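Local coordinates for protein dual function macrocyclase-peptidase POPB (Galerina marginata, PDB 5N4B) that cleaves peptide bonds after prolyl residues and macrocyclises precursor peptides in the biosynthesis of the amanitin toxins, at residues A[458-463]-A[478-483]; A[233-238]-A[261-266]; A[94-99]-A[116-121]; A[501-506]-A[531-536]. The protein carries 1 engineered substitution. All coordinates share one frame; numbering follows the deposited sequence.

Contact 1 (A[458-463]-A[478-483]); sequences DFESTQ and IVRHKS
Phe459 and His481 face each other as a non-hydrogen-bonded pair in the antiparallel hairpin of strands 459-467 and 473-481, at the edge of the mixed sheet of the alpha/beta-hydrolase domain, and their rings form its tight end. The pair is T-shaped: the planes stand at 84° and CD2 of His481 lies over one face of Phe459, 3.9 Å from Phe459 CE2. With CG of Phe459 anti to its carbonyl carbon (chi1 -59°), the ring lies along the histidine backbone, on the side covered by Leu513 and Gln517 of helix 510-519. Val479 is on the same face of the sheet as Phe459 and His481, its CG2 4.0 Å from Ser461 CB.

On the opposite face of the sheet, around Glu460 and Arg480, the contact turns polar and takes in water 3. These two side chains run side by side from a hydrogen-bonded pair, and the guanidinium grips a single carboxylate oxygen side-on: NE is 2.9 Å and NH2 3.1 Å from Glu460 OE2. Both nitrogens come from the same face of the carboxylate, NE from well above its plane. Water 3 donates to that oxygen as well, and also joins Thr462 OG1 and the carbonyl of Ile478. Arg480 has further partners in Thr484, through NH1, and in the ring of Phe486. Just past the strand end, exposed Lys482 adds a last backbone bond, its N 2.8 Å from Asp458 O, while its NZ turns to the carbonyl of Asp457. Three donors converging on one oxygen, two of them from a cation, would be expected to favour a charged carboxylate and to restrain both groups.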
loop_
_atom_site.group_PDB
_atom_site.type_symbol
_atom_site.label_atom_id
_atom_site.label_comp_id
_atom_site.label_asym_id
_atom_site.label_seq_id
_atom_site.Cartn_x
_atom_site.Cartn_y
_atom_site.Cartn_z
ATOM N N ASP A 458 24.359 5.495 -11.517
ATOM C CA ASP A 458 24.423 4.775 -12.777
ATOM C C ASP A 458 23.063 4.657 -13.474
ATOM O O ASP A 458 23.007 4.095 -14.587
ATOM C CB ASP A 458 24.957 3.343 -12.588
ATOM C CG ASP A 458 26.399 3.265 -12.197
ATOM O OD1 ASP A 458 27.131 4.243 -12.385
ATOM O OD2 ASP A 458 26.837 2.185 -11.699
ATOM N N PHE A 459 22.004 5.129 -12.837
ATOM C CA PHE A 459 20.651 4.940 -13.325
ATOM C C PHE A 459 19.993 6.285 -13.562
ATOM O O PHE A 459 20.168 7.222 -12.789
ATOM C CB PHE A 459 19.850 4.087 -12.350
ATOM C CG PHE A 459 20.461 2.708 -12.111
ATOM C CD1 PHE A 459 21.453 2.548 -11.150
ATOM C CD2 PHE A 459 20.114 1.599 -12.895
ATOM C CE1 PHE A 459 22.047 1.318 -10.915
ATOM C CE2 PHE A 459 20.700 0.358 -12.654
ATOM C CZ PHE A 459 21.658 0.221 -11.691
ATOM N N GLU A 460 19.178 6.311 -14.586
ATOM C CA GLU A 460 18.444 7.498 -15.006
ATOM C C GLU A 460 16.964 7.184 -15.063
ATOM O O GLU A 460 16.554 6.125 -15.553
ATOM C CB GLU A 460 18.858 7.916 -16.411
ATOM C CG GLU A 460 18.114 9.085 -17.007
ATOM C CD GLU A 460 18.240 9.134 -18.502
ATOM O OE1 GLU A 460 18.861 10.119 -18.968
ATOM O OE2 GLU A 460 17.649 8.262 -19.223
ATOM N N SER A 461 16.160 8.114 -14.591
ATOM C CA SER A 461 14.734 8.062 -14.826
ATOM C C SER A 461 14.318 9.286 -15.606
ATOM O O SER A 461 14.811 10.408 -15.369
ATOM C CB SER A 461 13.902 7.931 -13.568
ATOM O OG SER A 461 13.946 9.111 -12.821
ATOM N N THR A 462 13.419 9.076 -16.534
ATOM C CA THR A 462 12.817 10.155 -17.326
ATOM C C THR A 462 11.320 9.902 -17.390
ATOM O O THR A 462 10.844 8.817 -17.051
ATOM C CB THR A 462 13.332 10.249 -18.753
ATOM O OG1 THR A 462 13.070 9.003 -19.438
ATOM C CG2 THR A 462 14.843 10.570 -18.769
ATOM N N GLN A 463 10.580 10.895 -17.803
ATOM C CA GLN A 463 9.154 10.790 -17.987
ATOM C C GLN A 463 8.830 11.121 -19.435
ATOM O O GLN A 463 9.252 12.171 -19.952
ATOM C CB GLN A 463 8.431 11.728 -17.026
ATOM C CG GLN A 463 6.915 11.612 -17.057
ATOM C CD GLN A 463 6.324 12.521 -16.001
ATOM O OE1 GLN A 463 6.514 13.738 -16.034
ATOM N NE2 GLN A 463 5.639 11.929 -15.072
ATOM N N ILE A 478 10.327 6.024 -17.250
ATOM C CA ILE A 478 11.210 5.013 -17.827
ATOM C C ILE A 478 12.519 5.076 -17.061
ATOM O O ILE A 478 13.152 6.141 -16.998
ATOM C CB ILE A 478 11.428 5.223 -19.335
ATOM C CG1 ILE A 478 10.073 5.051 -20.052
ATOM C CG2 ILE A 478 12.400 4.215 -19.845
ATOM C CD1 ILE A 478 10.117 5.165 -21.613
ATOM N N VAL A 479 12.939 3.945 -16.503
ATOM C CA VAL A 479 14.174 3.839 -15.737
ATOM C C VAL A 479 15.131 2.922 -16.477
ATOM O O VAL A 479 14.731 1.846 -16.950
ATOM C CB VAL A 479 13.932 3.309 -14.309
ATOM C CG1 VAL A 479 15.215 3.364 -13.505
ATOM C CG2 VAL A 479 12.827 4.110 -13.639
ATOM N N ARG A 480 16.416 3.319 -16.529
ATOM C CA ARG A 480 17.434 2.493 -17.186
ATOM C C ARG A 480 18.778 2.657 -16.487
ATOM O O ARG A 480 19.056 3.676 -15.853
ATOM C CB ARG A 480 17.573 2.848 -18.664
ATOM C CG ARG A 480 18.049 4.280 -18.923
ATOM C CD ARG A 480 18.515 4.513 -20.323
ATOM N NE ARG A 480 18.619 5.935 -20.577
ATOM C CZ ARG A 480 18.882 6.415 -21.784
ATOM N NH1 ARG A 480 19.138 5.590 -22.792
ATOM N NH2 ARG A 480 18.910 7.717 -21.977
ATOM N N HIS A 481 19.580 1.618 -16.588
ATOM C CA HIS A 481 21.010 1.806 -16.388
ATOM C C HIS A 481 21.501 2.664 -17.556
ATOM O O HIS A 481 21.086 2.456 -18.692
ATOM C CB HIS A 481 21.721 0.464 -16.380
ATOM C CG HIS A 481 23.172 0.555 -16.055
ATOM N ND1 HIS A 481 24.120 0.720 -17.046
ATOM C CD2 HIS A 481 23.844 0.509 -14.885
ATOM C CE1 HIS A 481 25.320 0.791 -16.490
ATOM N NE2 HIS A 481 25.181 0.673 -15.180
ATOM N N LYS A 482 22.386 3.620 -17.277
ATOM C CA LYS A 482 22.705 4.634 -18.289
ATOM C C LYS A 482 23.475 4.088 -19.481
ATOM O O LYS A 482 23.569 4.804 -20.494
ATOM C CB LYS A 482 23.375 5.852 -17.643
ATOM C CG LYS A 482 22.501 6.653 -16.728
ATOM C CD LYS A 482 23.351 7.709 -15.969
ATOM C CE LYS A 482 22.556 8.549 -15.058
ATOM N NZ LYS A 482 23.506 9.499 -14.414
ATOM N N SER A 483 24.000 2.878 -19.424
ATOM C CA SER A 483 24.632 2.259 -20.587
ATOM C C SER A 483 23.612 1.701 -21.563
ATOM O O SER A 483 23.967 1.353 -22.699
ATOM C CB SER A 483 25.582 1.129 -20.165
ATOM O OG SER A 483 24.896 0.025 -19.577
HETATM O O HOH W 1 27.764 0.780 -13.819
HETATM O O HOH W 2 21.303 9.569 -12.299
HETATM O O HOH W 3 15.080 7.045 -18.947
#

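Contact 2 (A[233-238]-A[261-266]); sequences RNAMMC and WIYGAD
Ala235 and Met237 pack against Tyr263 where two neighbouring blades of the beta-propeller meet: strand 236-241 belongs to one four-stranded antiparallel sheet, and strand 262-267 is the outermost strand of the next. The two short strand segments run at 23° to each other, 6.9 Å apart at their closest, and no direct hydrogen bond joins them, so the blades are held here chiefly by side chains.

Apolar packing comes first. Tyr263 carries its ring beside Ala235, whose CB is 4.1 Å from Tyr263 CD2, and Tyr253 of the preceding blade meets the same ring edge-to-face. Met237 starts extended, with CG anti to the backbone N (chi1 -179°), but then bends at both following torsions. That fold brings its methyl back over the backbone of the other strand, with CE 3.6 Å from Gly264 CA and 3.8 Å from Tyr263 CB. Its sulfur faces Ala265, Met237 SD lying 4.2 Å from the methyl Ala265 CB.

Polar contacts are sparse and indirect. Water 4 bridges the two backbones, accepting from Ala235 N and donating to Trp261 O at 2.8 Å. On the flank, Gln218 of strand 214-219 accepts from the backbone N of Tyr263 and thus also ties the two blades. The carbonyl of Ala235 approaches the phenol ring at its edge, near the ring plane, where its O lies 3.4 Å from Tyr263 CE2.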
loop_
_atom_site.group_PDB
_atom_site.type_symbol
_atom_site.label_atom_id
_atom_site.label_comp_id
_atom_site.label_asym_id
_atom_site.label_seq_id
_atom_site.Cartn_x
_atom_site.Cartn_y
_atom_site.Cartn_z
ATOM N N ARG A 233 -17.571 -7.106 9.711
ATOM C CA ARG A 233 -18.789 -6.306 9.705
ATOM C C ARG A 233 -19.031 -5.767 11.104
ATOM O O ARG A 233 -18.529 -6.284 12.105
ATOM C CB ARG A 233 -20.006 -7.098 9.216
ATOM C CG ARG A 233 -19.923 -7.531 7.793
ATOM C CD ARG A 233 -20.104 -6.341 6.873
ATOM N NE ARG A 233 -20.193 -6.740 5.467
ATOM C CZ ARG A 233 -19.156 -6.885 4.646
ATOM N NH1 ARG A 233 -17.903 -6.670 5.057
ATOM N NH2 ARG A 233 -19.387 -7.259 3.395
ATOM N N ASN A 234 -19.864 -4.728 11.178
ATOM C CA ASN A 234 -20.257 -4.150 12.454
ATOM C C ASN A 234 -19.050 -3.621 13.231
ATOM O O ASN A 234 -18.951 -3.752 14.458
ATOM C CB ASN A 234 -21.088 -5.135 13.296
ATOM C CG ASN A 234 -22.400 -5.476 12.641
ATOM O OD1 ASN A 234 -23.376 -4.685 12.667
ATOM N ND2 ASN A 234 -22.424 -6.596 12.010
ATOM N N ALA A 235 -18.207 -2.883 12.510
ATOM C CA ALA A 235 -17.083 -2.186 13.137
ATOM C C ALA A 235 -17.552 -1.216 14.202
ATOM O O ALA A 235 -18.639 -0.610 14.125
ATOM C CB ALA A 235 -16.294 -1.401 12.101
ATOM N N MET A 236 -16.703 -1.046 15.188
ATOM C CA MET A 236 -16.930 -0.145 16.308
ATOM C C MET A 236 -15.681 0.698 16.485
ATOM O O MET A 236 -14.569 0.163 16.586
ATOM C CB MET A 236 -17.142 -0.925 17.628
ATOM C CG MET A 236 -18.353 -1.814 17.627
ATOM S SD MET A 236 -18.282 -3.098 18.882
ATOM C CE MET A 236 -17.358 -4.326 17.958
ATOM N N MET A 237 -15.842 2.005 16.587
ATOM C CA MET A 237 -14.754 2.852 17.053
ATOM C C MET A 237 -14.812 2.891 18.575
ATOM O O MET A 237 -15.837 3.250 19.162
ATOM C CB MET A 237 -14.844 4.256 16.451
ATOM C CG MET A 237 -13.741 5.188 16.879
ATOM S SD MET A 237 -12.074 4.669 16.497
ATOM C CE MET A 237 -12.172 4.632 14.719
ATOM N N CYS A 238 -13.722 2.517 19.209
ATOM C CA CYS A 238 -13.666 2.311 20.635
ATOM C C CYS A 238 -12.529 3.105 21.239
ATOM O O CYS A 238 -11.618 3.577 20.525
ATOM C CB CYS A 238 -13.441 0.836 20.965
ATOM S SG CYS A 238 -14.834 -0.216 20.511
ATOM N N TRP A 261 -20.039 -0.038 6.958
ATOM C CA TRP A 261 -19.270 1.199 7.094
ATOM C C TRP A 261 -18.136 0.985 8.101
ATOM O O TRP A 261 -18.259 0.224 9.057
ATOM C CB TRP A 261 -20.146 2.346 7.556
ATOM C CG TRP A 261 -21.210 2.769 6.599
ATOM C CD1 TRP A 261 -21.619 2.119 5.471
ATOM C CD2 TRP A 261 -22.021 3.929 6.722
ATOM N NE1 TRP A 261 -22.642 2.839 4.878
ATOM C CE2 TRP A 261 -22.898 3.950 5.630
ATOM C CE3 TRP A 261 -22.090 4.952 7.655
ATOM C CZ2 TRP A 261 -23.841 4.957 5.454
ATOM C CZ3 TRP A 261 -23.019 5.988 7.468
ATOM C CH2 TRP A 261 -23.894 5.960 6.390
ATOM N N ILE A 262 -17.027 1.676 7.890
ATOM C CA ILE A 262 -15.888 1.679 8.796
ATOM C C ILE A 262 -15.567 3.116 9.220
ATOM O O ILE A 262 -16.091 4.093 8.655
ATOM C CB ILE A 262 -14.666 0.933 8.239
ATOM C CG1 ILE A 262 -14.119 1.630 6.996
ATOM C CG2 ILE A 262 -15.066 -0.532 7.970
ATOM C CD1 ILE A 262 -12.688 1.114 6.611
ATOM N N TYR A 263 -14.686 3.223 10.209
ATOM C CA TYR A 263 -14.525 4.415 11.008
ATOM C C TYR A 263 -13.046 4.766 11.169
ATOM O O TYR A 263 -12.172 3.904 11.155
ATOM C CB TYR A 263 -15.189 4.288 12.398
ATOM C CG TYR A 263 -16.615 3.877 12.211
ATOM C CD1 TYR A 263 -17.519 4.750 11.638
ATOM C CD2 TYR A 263 -17.030 2.569 12.465
ATOM C CE1 TYR A 263 -18.800 4.342 11.365
ATOM C CE2 TYR A 263 -18.338 2.168 12.194
ATOM C CZ TYR A 263 -19.193 3.071 11.639
ATOM O OH TYR A 263 -20.470 2.714 11.324
ATOM N N GLY A 264 -12.785 6.047 11.289
ATOM C CA GLY A 264 -11.490 6.544 11.708
ATOM C C GLY A 264 -11.678 7.702 12.668
ATOM O O GLY A 264 -12.783 8.214 12.834
ATOM N N ALA A 265 -10.594 8.116 13.305
ATOM C CA ALA A 265 -10.623 9.170 14.295
ATOM C C ALA A 265 -9.373 9.999 14.251
ATOM O O ALA A 265 -8.370 9.651 13.620
ATOM C CB ALA A 265 -10.809 8.605 15.713
ATOM N N ASP A 266 -9.489 11.172 14.872
ATOM C CA ASP A 266 -8.339 12.045 15.115
ATOM C C ASP A 266 -8.646 12.877 16.356
ATOM O O ASP A 266 -9.814 13.072 16.714
ATOM C CB ASP A 266 -8.070 12.990 13.930
ATOM C CG ASP A 266 -7.001 12.480 12.916
ATOM O OD1 ASP A 266 -5.943 11.960 13.325
ATOM O OD2 ASP A 266 -7.236 12.635 11.663
HETATM O O HOH W 4 -17.989 -2.542 9.366
#

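Contact 3 (A[94-99]-A[116-121]); sequences GHWYWF and PALPDF
Trp96 and Trp98, on strand 96-101 of the first four-stranded sheet of the propeller, take up the loop that leaves strand 109-113. The end-to-end directions of the touching parts of 94-99 and 116-121 differ by 31°, and the side-chain contacts between them are largely made on ring faces.

CH-pi contacts come at two places. Leu118 lowers its CD1 methyl onto the six-membered ring of Trp96, 3.6 Å from the ring centroid and only 2° off the normal; its chi1 of -179°, which sets CG opposite the backbone N, points the branch there. Further back, Pro116 lies alongside His95 with CB over the imidazole face, 4.0 Å from the centroid. ND1 of that imidazole is bound to the carbonyl of Ser113.

One aromatic pair completes the face contacts. Phe121 turns its edge to Trp98, so that CE1 sits over the indole, 3.7 Å from Trp98 CE2. Pro119, two residues before Phe121, lays its CB over a face of that ring. Trp98 NE1 is bound to Asp125.

Polar links across the contact are few: water 5 donates to Gly94 O and, weakly, to Pro116 O. The indole nitrogen NE1 of Trp96 comes 3.2 Å from Leu118 N, but both are donors and no bond forms.

Irregular backbone can therefore be fixed to a strand by dispersion and by C-H groups directed at pi clouds, while the bonds to Ser113 and Asp125 would be expected to restrain the rotation of His95 and Trp98.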
loop_
_atom_site.group_PDB
_atom_site.type_symbol
_atom_site.label_atom_id
_atom_site.label_comp_id
_atom_site.label_asym_id
_atom_site.label_seq_id
_atom_site.Cartn_x
_atom_site.Cartn_y
_atom_site.Cartn_z
ATOM N N GLY A 94 12.313 13.753 25.799
ATOM C CA GLY A 94 13.516 14.367 25.317
ATOM C C GLY A 94 14.353 13.473 24.445
ATOM O O GLY A 94 15.390 13.933 23.943
ATOM N N HIS A 95 13.963 12.208 24.265
ATOM C CA HIS A 95 14.773 11.292 23.477
ATOM C C HIS A 95 14.148 11.082 22.102
ATOM O O HIS A 95 12.967 11.310 21.889
ATOM C CB HIS A 95 14.921 9.963 24.237
ATOM C CG HIS A 95 15.819 10.072 25.434
ATOM N ND1 HIS A 95 17.099 9.576 25.450
ATOM C CD2 HIS A 95 15.653 10.732 26.610
ATOM C CE1 HIS A 95 17.662 9.852 26.623
ATOM N NE2 HIS A 95 16.816 10.570 27.334
ATOM N N TRP A 96 15.001 10.655 21.189
ATOM C CA TRP A 96 14.654 10.439 19.802
ATOM C C TRP A 96 14.594 8.947 19.507
ATOM O O TRP A 96 15.456 8.172 19.947
ATOM C CB TRP A 96 15.727 11.110 18.935
ATOM C CG TRP A 96 15.806 12.572 19.019
ATOM C CD1 TRP A 96 16.453 13.277 19.958
ATOM C CD2 TRP A 96 15.245 13.501 18.120
ATOM N NE1 TRP A 96 16.335 14.632 19.698
ATOM C CE2 TRP A 96 15.593 14.778 18.561
ATOM C CE3 TRP A 96 14.460 13.387 16.975
ATOM C CZ2 TRP A 96 15.206 15.929 17.880
ATOM C CZ3 TRP A 96 14.060 14.545 16.318
ATOM C CH2 TRP A 96 14.453 15.783 16.764
ATOM N N TYR A 97 13.598 8.554 18.733
ATOM C CA TYR A 97 13.339 7.145 18.446
ATOM C C TYR A 97 13.228 6.952 16.940
ATOM O O TYR A 97 12.610 7.764 16.245
ATOM C CB TYR A 97 12.033 6.719 19.111
ATOM C CG TYR A 97 12.025 6.747 20.602
ATOM C CD1 TYR A 97 12.043 7.965 21.310
ATOM C CD2 TYR A 97 12.010 5.569 21.323
ATOM C CE1 TYR A 97 12.018 7.980 22.713
ATOM C CE2 TYR A 97 11.964 5.583 22.713
ATOM C CZ TYR A 97 11.976 6.806 23.386
ATOM O OH TYR A 97 11.929 6.808 24.774
ATOM N N TRP A 98 13.787 5.867 16.427
ATOM C CA TRP A 98 13.785 5.634 14.997
ATOM C C TRP A 98 13.922 4.137 14.746
ATOM O O TRP A 98 14.459 3.388 15.575
ATOM C CB TRP A 98 14.939 6.395 14.291
ATOM C CG TRP A 98 16.295 5.906 14.620
ATOM C CD1 TRP A 98 17.051 5.024 13.883
ATOM C CD2 TRP A 98 17.084 6.232 15.778
ATOM N NE1 TRP A 98 18.250 4.771 14.532
ATOM C CE2 TRP A 98 18.290 5.497 15.691
ATOM C CE3 TRP A 98 16.882 7.047 16.877
ATOM C CZ2 TRP A 98 19.305 5.605 16.644
ATOM C CZ3 TRP A 98 17.895 7.145 17.823
ATOM C CH2 TRP A 98 19.063 6.413 17.708
ATOM N N PHE A 99 13.476 3.705 13.572
ATOM C CA PHE A 99 13.651 2.308 13.158
ATOM C C PHE A 99 14.959 2.131 12.408
ATOM O O PHE A 99 15.396 2.989 11.646
ATOM C CB PHE A 99 12.483 1.838 12.268
ATOM C CG PHE A 99 11.221 1.630 13.024
ATOM C CD1 PHE A 99 10.991 0.439 13.688
ATOM C CD2 PHE A 99 10.269 2.625 13.058
ATOM C CE1 PHE A 99 9.821 0.249 14.389
ATOM C CE2 PHE A 99 9.084 2.416 13.737
ATOM C CZ PHE A 99 8.873 1.221 14.403
ATOM N N PRO A 116 19.440 12.714 25.411
ATOM C CA PRO A 116 18.259 13.510 25.026
ATOM C C PRO A 116 18.649 14.651 24.098
ATOM O O PRO A 116 18.619 15.857 24.440
ATOM C CB PRO A 116 17.737 14.001 26.383
ATOM C CG PRO A 116 19.024 14.163 27.187
ATOM C CD PRO A 116 19.870 12.993 26.799
ATOM N N ALA A 117 19.146 14.290 22.939
ATOM C CA ALA A 117 19.639 15.234 21.942
ATOM C C ALA A 117 19.595 14.541 20.588
ATOM O O ALA A 117 19.687 13.319 20.515
ATOM C CB ALA A 117 21.095 15.621 22.249
ATOM N N LEU A 118 19.461 15.323 19.524
ATOM C CA LEU A 118 19.409 14.714 18.191
ATOM C C LEU A 118 20.751 14.063 17.879
ATOM O O LEU A 118 21.779 14.757 17.877
ATOM C CB LEU A 118 19.060 15.756 17.152
ATOM C CG LEU A 118 18.951 15.292 15.706
ATOM C CD1 LEU A 118 17.827 14.366 15.479
ATOM C CD2 LEU A 118 18.775 16.553 14.860
ATOM N N PRO A 119 20.801 12.766 17.590
ATOM C CA PRO A 119 22.090 12.135 17.310
ATOM C C PRO A 119 22.777 12.671 16.066
ATOM O O PRO A 119 22.143 13.166 15.129
ATOM C CB PRO A 119 21.706 10.656 17.116
ATOM C CG PRO A 119 20.538 10.493 17.853
ATOM C CD PRO A 119 19.747 11.763 17.712
ATOM N N ASP A 120 24.101 12.549 16.085
ATOM C CA ASP A 120 24.947 12.594 14.898
ATOM C C ASP A 120 24.965 11.177 14.351
ATOM O O ASP A 120 25.730 10.321 14.805
ATOM C CB ASP A 120 26.350 13.074 15.242
ATOM C CG ASP A 120 27.276 13.035 14.058
ATOM O OD1 ASP A 120 26.826 12.650 12.952
ATOM O OD2 ASP A 120 28.465 13.420 14.237
ATOM N N PHE A 121 24.086 10.910 13.382
ATOM C CA PHE A 121 23.908 9.555 12.891
ATOM C C PHE A 121 25.101 9.025 12.109
ATOM O O PHE A 121 25.187 7.795 11.910
ATOM C CB PHE A 121 22.598 9.409 12.108
ATOM C CG PHE A 121 21.397 9.529 12.947
ATOM C CD1 PHE A 121 20.927 8.460 13.679
ATOM C CD2 PHE A 121 20.702 10.722 13.010
ATOM C CE1 PHE A 121 19.814 8.569 14.428
ATOM C CE2 PHE A 121 19.573 10.873 13.791
ATOM C CZ PHE A 121 19.110 9.779 14.514
HETATM O O HOH W 5 15.517 16.690 23.583
#

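Contact 4 (A[501-506]-A[531-536]); sequences ATSADP and GGEFGE
Two loops of the hydrolase domain meet here, one leading from strand 492-495 into helix 510-519 and the other from strand 522-526 into helix 536-540. Glu533 supplies the main grip: its OE2 accepts from Ala504 N at 2.9 Å, the N-H pointing nearly straight at it (166°) from above the carboxylate plane. The side chain reaches that amide by bending at chi2 (89°), and the same oxygen lies 3.5 Å from Ala504 CB.

Ala504 is the centre of an inverse gamma turn, while residues 532-535 form a type I beta turn that delivers Gly535 to the N-cap of helix 536-540. Ahead of Ala504, and where the beta turn begins, the two backbones are in direct contact. Gly532 CA lies 3.3 Å from Ala501 O in a CA-H...O contact, and Gly532 N makes a weak bond to Thr502 O. The absence of side chains at Gly531 and Gly532 lets the carbonyls of Thr502 and Ala501 come this close.

Thr502 and Ala504 each pack on an aromatic side chain of the bound peptide, and Asp505 O is hydrogen-bonded to an aromatic side chain of it. The side chain of Thr502 lies about 9 Å from that of Ala578, the engineered replacement of the charge-relay serine.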
loop_
_atom_site.group_PDB
_atom_site.type_symbol
_atom_site.label_atom_id
_atom_site.label_comp_id
_atom_site.label_asym_id
_atom_site.label_seq_id
_atom_site.Cartn_x
_atom_site.Cartn_y
_atom_site.Cartn_z
ATOM N N ALA A 501 -7.605 5.406 -6.864
ATOM C CA ALA A 501 -6.938 6.691 -6.677
ATOM C C ALA A 501 -5.547 6.535 -6.082
ATOM O O ALA A 501 -4.982 7.496 -5.532
ATOM C CB ALA A 501 -7.799 7.660 -5.852
ATOM N N THR A 502 -4.934 5.356 -6.195
ATOM C CA THR A 502 -3.565 5.117 -5.755
ATOM C C THR A 502 -2.641 5.591 -6.873
ATOM O O THR A 502 -2.811 5.227 -8.032
ATOM C CB THR A 502 -3.388 3.640 -5.451
ATOM O OG1 THR A 502 -4.294 3.308 -4.375
ATOM C CG2 THR A 502 -1.957 3.311 -5.072
ATOM N N SER A 503 -1.690 6.435 -6.519
ATOM C CA SER A 503 -0.723 6.972 -7.463
ATOM C C SER A 503 0.460 6.026 -7.620
ATOM O O SER A 503 1.010 5.513 -6.632
ATOM C CB SER A 503 -0.244 8.333 -6.975
ATOM O OG SER A 503 -1.278 9.283 -7.143
ATOM N N ALA A 504 0.860 5.819 -8.880
ATOM C CA ALA A 504 2.008 4.951 -9.169
ATOM C C ALA A 504 3.265 5.805 -9.094
ATOM O O ALA A 504 3.851 6.218 -10.088
ATOM C CB ALA A 504 1.850 4.259 -10.518
ATOM N N ASP A 505 3.649 6.114 -7.845
ATOM C CA ASP A 505 4.706 7.077 -7.522
ATOM C C ASP A 505 6.112 6.486 -7.690
ATOM O O ASP A 505 6.315 5.278 -7.508
ATOM C CB ASP A 505 4.618 7.473 -6.055
ATOM C CG ASP A 505 3.501 8.400 -5.730
ATOM O OD1 ASP A 505 3.023 9.116 -6.627
ATOM O OD2 ASP A 505 3.135 8.415 -4.539
ATOM N N PRO A 506 7.118 7.318 -7.933
ATOM C CA PRO A 506 8.517 6.849 -7.866
ATOM C C PRO A 506 8.813 6.170 -6.548
ATOM O O PRO A 506 8.291 6.537 -5.505
ATOM C CB PRO A 506 9.326 8.139 -8.006
ATOM C CG PRO A 506 8.390 9.092 -8.773
ATOM C CD PRO A 506 7.009 8.742 -8.268
ATOM N N GLY A 531 -5.682 5.431 -11.331
ATOM C CA GLY A 531 -4.851 5.978 -10.284
ATOM C C GLY A 531 -5.261 7.374 -9.875
ATOM O O GLY A 531 -6.178 7.969 -10.443
ATOM N N GLY A 532 -4.536 7.883 -8.891
ATOM C CA GLY A 532 -4.777 9.188 -8.312
ATOM C C GLY A 532 -3.819 10.254 -8.734
ATOM O O GLY A 532 -3.866 11.348 -8.159
ATOM N N GLU A 533 -3.012 10.017 -9.748
ATOM C CA GLU A 533 -1.901 10.895 -10.064
ATOM C C GLU A 533 -2.380 12.304 -10.384
ATOM O O GLU A 533 -1.720 13.291 -10.011
ATOM C CB GLU A 533 -1.139 10.328 -11.265
ATOM C CG GLU A 533 -0.359 9.051 -10.980
ATOM C CD GLU A 533 -1.166 7.762 -11.182
ATOM O OE1 GLU A 533 -2.414 7.836 -11.277
ATOM O OE2 GLU A 533 -0.500 6.689 -11.238
ATOM N N PHE A 534 -3.479 12.428 -11.103
ATOM C CA PHE A 534 -4.049 13.709 -11.507
ATOM C C PHE A 534 -5.372 13.992 -10.822
ATOM O O PHE A 534 -6.245 14.630 -11.392
ATOM C CB PHE A 534 -4.096 13.797 -13.022
ATOM C CG PHE A 534 -2.713 13.714 -13.629
ATOM C CD1 PHE A 534 -1.882 14.814 -13.619
ATOM C CD2 PHE A 534 -2.241 12.517 -14.188
ATOM C CE1 PHE A 534 -0.636 14.734 -14.178
ATOM C CE2 PHE A 534 -0.971 12.455 -14.742
ATOM C CZ PHE A 534 -0.176 13.556 -14.730
ATOM N N GLY A 535 -5.500 13.512 -9.610
ATOM C CA GLY A 535 -6.692 13.840 -8.816
ATOM C C GLY A 535 -7.896 12.965 -9.111
ATOM O O GLY A 535 -7.857 11.949 -9.838
ATOM N N GLU A 536 -9.026 13.425 -8.567
ATOM C CA GLU A 536 -10.253 12.621 -8.645
ATOM C C GLU A 536 -10.665 12.346 -10.067
ATOM O O GLU A 536 -11.249 11.280 -10.355
ATOM C CB GLU A 536 -11.434 13.312 -7.933
ATOM C CG GLU A 536 -12.916 13.074 -8.583
ATOM C CD GLU A 536 -13.516 11.696 -8.292
ATOM O OE1 GLU A 536 -12.888 10.900 -7.571
ATOM O OE2 GLU A 536 -14.624 11.425 -8.803
#

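Overall arrangement
The four contacts divide between the two domains: contacts 2 and 3 belong to the propeller, contacts 1 and 4 to the hydrolase half. All are partly buried, but contact 4 lies nearest the chain centre, about 12 Å between centres, whereas contacts 1 and 3 lie about 25 and 28 Å out. Contact 1 joins neighbouring strands of one sheet and relies on backbone bonds plus an ion pair; contact 2 joins strands of different sheets by apolar packing. Contact 3 fastens a loop to a strand through aromatic faces, and contact 4 ties loop to loop by glycine backbone and a carboxylate. The nearest atoms of contacts 1 and 4 are about 6 Å apart. The bound peptide is within reach of four residues of contact 4 and of Phe99 in contact 3.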